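Local structure of putative aminooxidase (Propionibacterium acnes, 2B9Y) at residues 283-288 and 324-329; 290-295 and 313-318; 84-89 and 198-203. The protein probably acts as an FAD-dependent fatty acid isomerase built on the flavin-containing amine oxidoreductase fold. One frame throughout, in Å; residues are numbered along the deposited sequence.

Interaction 1 (283-288 and 324-329); sequences VDACLV and IITTYL. With BU1 (1,4-butanediol), chain G.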
# COMPACT_ATOMS: atom_id res chain seq x y z
N VAL A 283 -7.19 11.61 0.27
CA VAL A 283 -7.84 11.39 1.53
C VAL A 283 -8.22 12.74 2.11
O VAL A 283 -7.42 13.67 2.10
CB VAL A 283 -6.93 10.62 2.53
CG1 VAL A 283 -7.62 10.50 3.92
CG2 VAL A 283 -6.60 9.25 1.96
N ASP A 284 -9.46 12.86 2.57
CA ASP A 284 -9.88 14.07 3.25
C ASP A 284 -10.34 13.75 4.65
O ASP A 284 -11.18 12.89 4.85
CB ASP A 284 -10.96 14.81 2.48
CG ASP A 284 -10.42 15.48 1.23
OD1 ASP A 284 -10.16 16.71 1.27
OD2 ASP A 284 -10.25 14.78 0.22
N ALA A 285 -9.73 14.45 5.61
CA ALA A 285 -10.10 14.35 7.02
C ALA A 285 -11.16 15.42 7.34
O ALA A 285 -10.88 16.61 7.33
CB ALA A 285 -8.84 14.48 7.93
N CYS A 286 -12.37 14.95 7.62
CA CYS A 286 -13.55 15.79 7.64
C CYS A 286 -14.23 15.79 9.00
O CYS A 286 -14.24 14.79 9.71
CB CYS A 286 -14.58 15.28 6.64
SG CYS A 286 -14.07 15.21 4.94
N LEU A 287 -14.80 16.94 9.32
CA LEU A 287 -15.73 17.08 10.42
C LEU A 287 -17.07 17.15 9.73
O LEU A 287 -17.21 17.87 8.75
CB LEU A 287 -15.44 18.35 11.23
CG LEU A 287 -14.10 18.40 11.98
CD1 LEU A 287 -13.91 19.78 12.68
CD2 LEU A 287 -14.02 17.23 12.98
N VAL A 288 -18.04 16.39 10.22
CA VAL A 288 -19.33 16.27 9.52
C VAL A 288 -20.52 16.43 10.46
O VAL A 288 -20.45 16.11 11.63
CB VAL A 288 -19.45 14.89 8.78
CG1 VAL A 288 -18.31 14.67 7.78
CG2 VAL A 288 -19.49 13.71 9.78
N ILE A 324 -13.00 12.86 13.61
CA ILE A 324 -12.64 12.90 12.21
C ILE A 324 -13.26 11.75 11.44
O ILE A 324 -13.16 10.58 11.86
CB ILE A 324 -11.10 12.90 12.01
CG1 ILE A 324 -10.47 14.15 12.63
CG2 ILE A 324 -10.71 12.76 10.50
CD1 ILE A 324 -10.83 15.46 11.90
N ILE A 325 -13.92 12.09 10.33
CA ILE A 325 -14.31 11.10 9.32
C ILE A 325 -13.46 11.31 8.08
O ILE A 325 -13.52 12.37 7.49
CB ILE A 325 -15.80 11.21 8.92
CG1 ILE A 325 -16.72 11.02 10.16
CG2 ILE A 325 -16.13 10.18 7.76
CD1 ILE A 325 -16.77 9.59 10.76
N THR A 326 -12.69 10.30 7.68
CA THR A 326 -11.90 10.39 6.44
C THR A 326 -12.65 9.79 5.24
O THR A 326 -13.30 8.74 5.35
CB THR A 326 -10.50 9.70 6.56
OG1 THR A 326 -10.59 8.47 7.30
CG2 THR A 326 -9.47 10.66 7.20
N THR A 327 -12.51 10.46 4.10
CA THR A 327 -13.09 10.05 2.83
C THR A 327 -11.95 9.69 1.86
O THR A 327 -10.79 10.14 2.01
CB THR A 327 -13.96 11.19 2.23
OG1 THR A 327 -13.14 12.32 1.90
CG2 THR A 327 -15.04 11.64 3.22
N TYR A 328 -12.28 8.84 0.90
CA TYR A 328 -11.27 8.22 0.02
C TYR A 328 -11.79 8.24 -1.43
O TYR A 328 -12.91 7.80 -1.70
CB TYR A 328 -10.99 6.77 0.45
CG TYR A 328 -10.53 6.70 1.85
CD1 TYR A 328 -9.19 6.70 2.15
CD2 TYR A 328 -11.45 6.69 2.90
CE1 TYR A 328 -8.76 6.68 3.47
CE2 TYR A 328 -11.04 6.67 4.20
CZ TYR A 328 -9.70 6.66 4.49
OH TYR A 328 -9.29 6.64 5.79
N LEU A 329 -10.96 8.76 -2.33
CA LEU A 329 -11.30 8.85 -3.74
C LEU A 329 -10.05 8.73 -4.61
O LEU A 329 -8.94 9.07 -4.18
CB LEU A 329 -12.07 10.14 -4.03
CG LEU A 329 -11.28 11.46 -3.92
CD1 LEU A 329 -10.54 11.82 -5.24
CD2 LEU A 329 -12.25 12.59 -3.51
C1 BU1 G . -12.94 1.41 5.79
C2 BU1 G . -12.00 2.55 5.37
C3 BU1 G . -11.19 2.10 4.16
C4 BU1 G . -10.30 3.20 3.56
O5 BU1 G . -13.59 1.55 7.07
O6 BU1 G . -9.01 2.70 3.09
O HOH W 1 -11.18 12.20 -0.31
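Antiparallel strands 277-288 and 325-330 of the large mixed sheet pair beside the flavin: Val-283 and Tyr-328, opposite each other at a non-hydrogen-bonded pair, both touch FAD. The short segments make an angle of 142° in chain direction, evidence of a twisted antiparallel pairing. Asp-284 with Thr-327 and Cys-286 with Ile-325 are the hydrogen-bonded pairs, each closed by two backbone bonds. Within the second, Ile-325 N reaches Cys-286 O at 2.8 Å in the carbonyl plane and nearly straight (167° at the hydrogen), whereas Cys-286 N approaches Ile-325 O from above that carbonyl's plane.

On the face bearing Val-283, Ala-285, Thr-326 and Tyr-328, CG2 of Val-283 lies 3.6 Å from CD1 of Tyr-328, the two side chains running alongside. The other branch of Val-283, CG1, is anti to the backbone N (chi1 176°) and meets CG2 of Thr-326 at 3.8 Å. Over one face of the Tyr-328 ring, near its centre, sits C4 of a 1,4-butanediol, 3.5 Å above the plane. Tyr-328 OH and Thr-326 OG1 are 2.7 Å apart. Farther along the strands, Ala-285 CB packs on Ile-324 CG2 at 3.6 Å.

The other face carries Asp-284 and Thr-327, both against Val-348 of helix 341-354. A water bridges them, 2.8 Å from Asp-284 OD2, to which it probably donates, and 3.0 Å from Thr-327 OG1. Asp-284 OD1 comes close to the carboxylate of Glu-365 on the next strand. Two acids so near one another at a buried site would probably raise the proton affinity of at least one, while a water hydrogen, if donated to Asp-284, could ease its charge.

Interaction 2 (290-295 and 313-318); sequences EYPTIS and YYHRWA. With BU1 (1,4-butanediol), chain G.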
# COMPACT_ATOMS: atom_id res chain seq x y z
N GLU A 290 -24.68 15.28 11.15
CA GLU A 290 -25.44 14.04 11.05
C GLU A 290 -24.43 12.88 10.97
O GLU A 290 -24.35 12.12 9.99
CB GLU A 290 -26.40 14.09 9.86
CG GLU A 290 -27.31 15.36 9.88
CD GLU A 290 -28.09 15.55 8.58
OE1 GLU A 290 -29.14 14.90 8.42
OE2 GLU A 290 -27.65 16.34 7.71
N TYR A 291 -23.65 12.79 12.05
CA TYR A 291 -22.52 11.90 12.13
C TYR A 291 -22.94 10.47 11.76
O TYR A 291 -23.95 9.96 12.27
CB TYR A 291 -21.99 11.92 13.53
CG TYR A 291 -20.62 11.36 13.74
CD1 TYR A 291 -19.50 12.00 13.23
CD2 TYR A 291 -20.42 10.23 14.54
CE1 TYR A 291 -18.23 11.52 13.48
CE2 TYR A 291 -19.15 9.74 14.82
CZ TYR A 291 -18.05 10.39 14.27
OH TYR A 291 -16.77 9.93 14.55
N PRO A 292 -22.18 9.83 10.87
CA PRO A 292 -22.51 8.44 10.55
C PRO A 292 -22.41 7.53 11.76
O PRO A 292 -21.74 7.86 12.74
CB PRO A 292 -21.48 8.05 9.48
CG PRO A 292 -20.40 9.03 9.58
CD PRO A 292 -21.02 10.31 10.12
N THR A 293 -23.11 6.40 11.70
CA THR A 293 -23.12 5.42 12.76
C THR A 293 -22.26 4.22 12.40
O THR A 293 -22.20 3.24 13.15
CB THR A 293 -24.57 4.91 13.02
OG1 THR A 293 -25.07 4.25 11.85
CG2 THR A 293 -25.48 6.07 13.39
N ILE A 294 -21.62 4.29 11.24
CA ILE A 294 -20.97 3.13 10.63
C ILE A 294 -20.21 3.60 9.41
O ILE A 294 -20.54 4.62 8.81
CB ILE A 294 -22.04 2.02 10.27
CG1 ILE A 294 -21.36 0.67 9.99
CG2 ILE A 294 -22.98 2.46 9.13
CD1 ILE A 294 -22.32 -0.52 9.99
N SER A 295 -19.17 2.86 9.01
CA SER A 295 -18.46 3.21 7.75
C SER A 295 -19.35 2.91 6.54
O SER A 295 -20.18 2.01 6.56
CB SER A 295 -17.10 2.49 7.63
OG SER A 295 -16.22 2.84 8.70
N TYR A 313 -15.96 5.98 3.15
CA TYR A 313 -15.56 6.87 4.25
C TYR A 313 -15.48 6.08 5.56
O TYR A 313 -16.27 5.14 5.79
CB TYR A 313 -16.49 8.10 4.41
CG TYR A 313 -17.96 7.76 4.58
CD1 TYR A 313 -18.50 7.52 5.84
CD2 TYR A 313 -18.81 7.67 3.47
CE1 TYR A 313 -19.81 7.19 5.98
CE2 TYR A 313 -20.15 7.34 3.61
CZ TYR A 313 -20.64 7.09 4.86
OH TYR A 313 -21.98 6.79 5.05
N TYR A 314 -14.53 6.49 6.40
CA TYR A 314 -14.12 5.74 7.59
C TYR A 314 -14.67 6.33 8.89
O TYR A 314 -14.28 7.41 9.35
CB TYR A 314 -12.60 5.63 7.60
CG TYR A 314 -11.95 4.99 8.81
CD1 TYR A 314 -12.60 3.99 9.56
CD2 TYR A 314 -10.66 5.33 9.17
CE1 TYR A 314 -11.96 3.39 10.66
CE2 TYR A 314 -10.02 4.75 10.27
CZ TYR A 314 -10.65 3.79 11.00
OH TYR A 314 -9.98 3.23 12.06
N HIS A 315 -15.54 5.55 9.50
CA HIS A 315 -16.11 5.83 10.81
C HIS A 315 -15.21 5.16 11.85
O HIS A 315 -15.25 3.95 12.05
CB HIS A 315 -17.53 5.28 10.82
CG HIS A 315 -18.31 5.56 12.06
ND1 HIS A 315 -18.68 4.57 12.94
CD2 HIS A 315 -18.85 6.71 12.54
CE1 HIS A 315 -19.39 5.10 13.92
NE2 HIS A 315 -19.52 6.39 13.69
N ARG A 316 -14.38 5.98 12.50
CA ARG A 316 -13.33 5.48 13.38
C ARG A 316 -13.67 5.58 14.88
O ARG A 316 -13.45 4.65 15.61
CB ARG A 316 -12.03 6.23 13.12
CG ARG A 316 -10.88 5.86 14.03
CD ARG A 316 -9.62 6.50 13.52
NE ARG A 316 -8.45 6.37 14.39
CZ ARG A 316 -7.69 5.29 14.53
NH1 ARG A 316 -7.99 4.14 13.95
NH2 ARG A 316 -6.63 5.34 15.32
N TRP A 317 -14.18 6.73 15.30
CA TRP A 317 -14.50 7.00 16.69
C TRP A 317 -16.02 7.14 16.86
O TRP A 317 -16.60 8.21 16.66
CB TRP A 317 -13.79 8.29 17.14
CG TRP A 317 -12.30 8.23 17.08
CD1 TRP A 317 -11.50 9.03 16.34
CD2 TRP A 317 -11.44 7.32 17.77
NE1 TRP A 317 -10.19 8.70 16.54
CE2 TRP A 317 -10.12 7.65 17.40
CE3 TRP A 317 -11.65 6.26 18.68
CZ2 TRP A 317 -8.99 6.96 17.90
CZ3 TRP A 317 -10.55 5.58 19.18
CH2 TRP A 317 -9.22 5.93 18.78
N ALA A 318 -16.67 6.05 17.22
CA ALA A 318 -18.15 5.96 17.19
C ALA A 318 -18.82 6.87 18.23
O ALA A 318 -19.92 7.35 18.02
CB ALA A 318 -18.60 4.51 17.41
C1 BU1 G . -12.94 1.41 5.79
C2 BU1 G . -12.00 2.55 5.37
C3 BU1 G . -11.19 2.10 4.16
C4 BU1 G . -10.30 3.20 3.56
O5 BU1 G . -13.59 1.55 7.07
O6 BU1 G . -9.01 2.70 3.09
O HOH W 2 -14.56 8.96 13.51
O HOH W 3 -22.60 5.50 7.18
O HOH W 4 -16.10 1.36 11.07
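One face of the His-315 imidazole is covered by the backbone of 293-294: Ile-294 N stands 3.4 Å above the plane of the His-315 ring near its centre, and Thr-293 C lies over its rim. The Tyr-291 ring meets this imidazole obliquely, the planes at 55°, while the carbonyl oxygens of Trp-317 and Ala-318 sit at the tyrosine's edge. Arg-316 CB covers part of one face of Tyr-314, whose edge meets Ser-295 OG in plane. These groups join the loop that follows strand 277-288 to strand 312-315, which pairs antiparallel with strand 295-297 in the mixed sheet.

His-315 CG is anti to the backbone N (chi1 -176°), which carries the imidazole toward the loop. There NE2 of His-315 comes within 2.8 Å of Pro-292 O, but the angle is too poor for a hydrogen bond. Tyr-291 OH does donate to Trp-317 O, at 2.7 Å, from above the carbonyl plane, and the same hydroxyl accepts from a water that in turn takes the Trp-317 N-H. A second water links Ile-294 O to Tyr-313 OH, and Pro-292 CB packs on CE1 of Tyr-313 at 4.0 Å.

Arg-316 NH1 gives Tyr-314 OH a hydrogen bond of 2.9 Å in the guanidinium plane, holding that phenol at its far end. At the sheet end, Ser-295 OG accepts from His-315 N at 2.9 Å and 160°, is hydrogen-bonded to a water that also lies by His-315 O, and makes a weak bond of 3.4 Å to O5 of 1,4-butanediol.

Interaction 3 (84-89 and 198-203); sequences PKLRRE and LWTWAD. With BU1 (1,4-butanediol), chain J.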
# COMPACT_ATOMS: atom_id res chain seq x y z
N PRO A 84 -10.41 0.57 17.47
CA PRO A 84 -11.84 0.30 17.32
C PRO A 84 -12.19 -0.62 16.15
O PRO A 84 -11.53 -0.63 15.09
CB PRO A 84 -12.46 1.68 17.12
CG PRO A 84 -11.35 2.60 16.77
CD PRO A 84 -10.06 1.98 17.21
N LYS A 85 -13.25 -1.35 16.38
CA LYS A 85 -13.78 -2.32 15.46
C LYS A 85 -14.28 -1.65 14.20
O LYS A 85 -14.98 -0.65 14.25
CB LYS A 85 -14.93 -3.06 16.13
CG LYS A 85 -15.51 -4.18 15.34
CD LYS A 85 -16.37 -5.06 16.27
CE LYS A 85 -16.95 -6.27 15.54
NZ LYS A 85 -16.50 -7.56 16.23
N LEU A 86 -13.89 -2.21 13.07
CA LEU A 86 -14.39 -1.77 11.78
C LEU A 86 -15.77 -2.39 11.52
O LEU A 86 -15.99 -3.58 11.72
CB LEU A 86 -13.41 -2.17 10.68
CG LEU A 86 -12.07 -1.42 10.68
CD1 LEU A 86 -11.08 -2.12 9.72
CD2 LEU A 86 -12.23 0.04 10.30
N ARG A 87 -16.71 -1.55 11.10
CA ARG A 87 -18.02 -1.99 10.64
C ARG A 87 -18.43 -1.19 9.42
O ARG A 87 -18.06 -0.04 9.29
CB ARG A 87 -19.06 -1.80 11.74
CG ARG A 87 -18.77 -2.57 13.03
CD ARG A 87 -19.88 -2.30 14.03
NE ARG A 87 -19.51 -2.65 15.39
CZ ARG A 87 -19.66 -3.85 15.94
NH1 ARG A 87 -20.16 -4.88 15.23
NH2 ARG A 87 -19.30 -4.04 17.21
N ARG A 88 -19.18 -1.80 8.53
CA ARG A 88 -19.51 -1.19 7.24
C ARG A 88 -20.98 -1.40 6.85
O ARG A 88 -21.59 -2.42 7.15
CB ARG A 88 -18.63 -1.79 6.11
CG ARG A 88 -18.80 -3.30 5.94
CD ARG A 88 -18.01 -3.83 4.79
NE ARG A 88 -16.62 -4.11 5.18
CZ ARG A 88 -16.09 -5.32 5.45
NH1 ARG A 88 -16.81 -6.45 5.36
NH2 ARG A 88 -14.82 -5.39 5.80
N GLU A 89 -21.51 -0.41 6.15
CA GLU A 89 -22.71 -0.57 5.33
C GLU A 89 -22.37 -0.22 3.89
O GLU A 89 -21.35 0.43 3.62
CB GLU A 89 -23.84 0.32 5.82
CG GLU A 89 -23.59 1.79 5.58
CD GLU A 89 -24.64 2.67 6.21
OE1 GLU A 89 -25.62 2.15 6.79
OE2 GLU A 89 -24.44 3.90 6.14
N LEU A 198 -10.39 -7.83 11.23
CA LEU A 198 -9.44 -6.82 10.79
C LEU A 198 -8.81 -6.10 11.97
O LEU A 198 -9.50 -5.51 12.78
CB LEU A 198 -10.15 -5.80 9.91
CG LEU A 198 -10.60 -6.30 8.55
CD1 LEU A 198 -11.80 -5.48 8.00
CD2 LEU A 198 -9.43 -6.30 7.58
N TRP A 199 -7.49 -6.12 12.04
CA TRP A 199 -6.69 -5.35 12.98
C TRP A 199 -6.78 -3.84 12.78
O TRP A 199 -6.71 -3.35 11.65
CB TRP A 199 -5.21 -5.72 12.77
CG TRP A 199 -4.85 -7.10 13.11
CD1 TRP A 199 -5.66 -8.05 13.66
CD2 TRP A 199 -3.56 -7.69 13.01
NE1 TRP A 199 -4.97 -9.19 13.88
CE2 TRP A 199 -3.67 -9.01 13.50
CE3 TRP A 199 -2.32 -7.25 12.54
CZ2 TRP A 199 -2.58 -9.89 13.55
CZ3 TRP A 199 -1.23 -8.13 12.59
CH2 TRP A 199 -1.38 -9.44 13.09
N THR A 200 -6.89 -3.11 13.89
CA THR A 200 -6.73 -1.64 13.89
C THR A 200 -5.99 -1.23 15.17
O THR A 200 -5.90 -2.02 16.11
CB THR A 200 -8.10 -0.88 13.86
OG1 THR A 200 -8.88 -1.29 14.99
CG2 THR A 200 -8.88 -1.10 12.55
N TRP A 201 -5.46 -0.02 15.20
CA TRP A 201 -4.68 0.46 16.36
C TRP A 201 -5.23 1.77 16.92
O TRP A 201 -5.50 2.71 16.16
CB TRP A 201 -3.20 0.60 15.96
CG TRP A 201 -2.61 -0.71 15.60
CD1 TRP A 201 -1.91 -1.56 16.42
CD2 TRP A 201 -2.71 -1.37 14.33
NE1 TRP A 201 -1.56 -2.70 15.73
CE2 TRP A 201 -2.04 -2.61 14.45
CE3 TRP A 201 -3.29 -1.03 13.11
CZ2 TRP A 201 -1.92 -3.50 13.37
CZ3 TRP A 201 -3.17 -1.93 12.04
CH2 TRP A 201 -2.50 -3.14 12.18
N ALA A 202 -5.42 1.82 18.25
CA ALA A 202 -5.98 3.04 18.89
C ALA A 202 -5.06 4.22 18.62
O ALA A 202 -5.52 5.32 18.36
CB ALA A 202 -6.19 2.85 20.44
N ASP A 203 -3.76 3.96 18.64
CA ASP A 203 -2.74 5.01 18.47
C ASP A 203 -2.34 5.20 17.03
O ASP A 203 -1.44 5.98 16.74
CB ASP A 203 -1.50 4.67 19.27
CG ASP A 203 -1.80 4.47 20.73
OD1 ASP A 203 -2.04 5.51 21.39
OD2 ASP A 203 -1.80 3.30 21.19
C1 BU1 J . -6.98 5.50 22.29
C2 BU1 J . -6.99 6.96 22.67
C3 BU1 J . -6.46 7.82 21.55
C4 BU1 J . -4.97 7.70 21.21
O5 BU1 J . -8.04 4.86 22.97
O6 BU1 J . -4.91 7.89 19.78
O HOH W 5 -12.08 -4.70 13.18
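Leu-86, Leu-198 and Thr-200 form the close part of this contact, where the chain leading into strand 88-91 of the mixed sheet packs against the weakly bonded strand 199-200, which pairs antiparallel with strand 62-63. CG of Leu-86 lies 3.7 Å from CG2 of Thr-200, and CD1 of Leu-86 reaches Leu-198 CB at 3.8 Å, the two leucines crossing at about a right angle. Thr-200 also donates through OG1 to Pro-84 O at 2.7 Å, well above the carbonyl plane; its chi1 of 57° sets the hydroxyl toward that oxygen and leaves the methyl for Leu-86.

Beside this cluster the backbones part. A water spans the gap, accepting from Leu-86 N at 3.1 Å and donating to Leu-198 O at 2.7 Å. CD1 of Leu-198 touches the edge of the Arg-88 guanidinium near NH2; that group bonds to Phe-193 O through NH2 and makes a cation-pi contact with Phe-193. Farther out, a 1,4-butanediol donates through O6 to Ala-202 O at 3.0 Å.

Across the two segments, one direct hydrogen bond and one water bridge satisfy backbone polar groups around a small apolar patch, so solvent forms part of the joint.

In the fold
All three contacts reach the seven-stranded mixed sheet. Along the chain, interaction 3 closes at 203, before interaction 1 opens at 283; the segments of interaction 2 fall between the two strands of interaction 1. Interactions 1 and 2 have centres about 10 Å apart and share neighbouring strands 312-315 and 325-330, joined by a probable hydrogen bond from Tyr-314 N to Thr-326 O; both touch the same 1,4-butanediol. Interaction 3, centred about 11 Å from interaction 2, joins it through Glu-89 N with Ser-295 O and Arg-316 NH2 with Trp-201 O. Interactions 1 and 3 do not touch. Interaction 3 thus ties the separate two-stranded sheet of 62-63 and 199-200 to the large one, whose strands 277-288 and 325-330 touch the flavin.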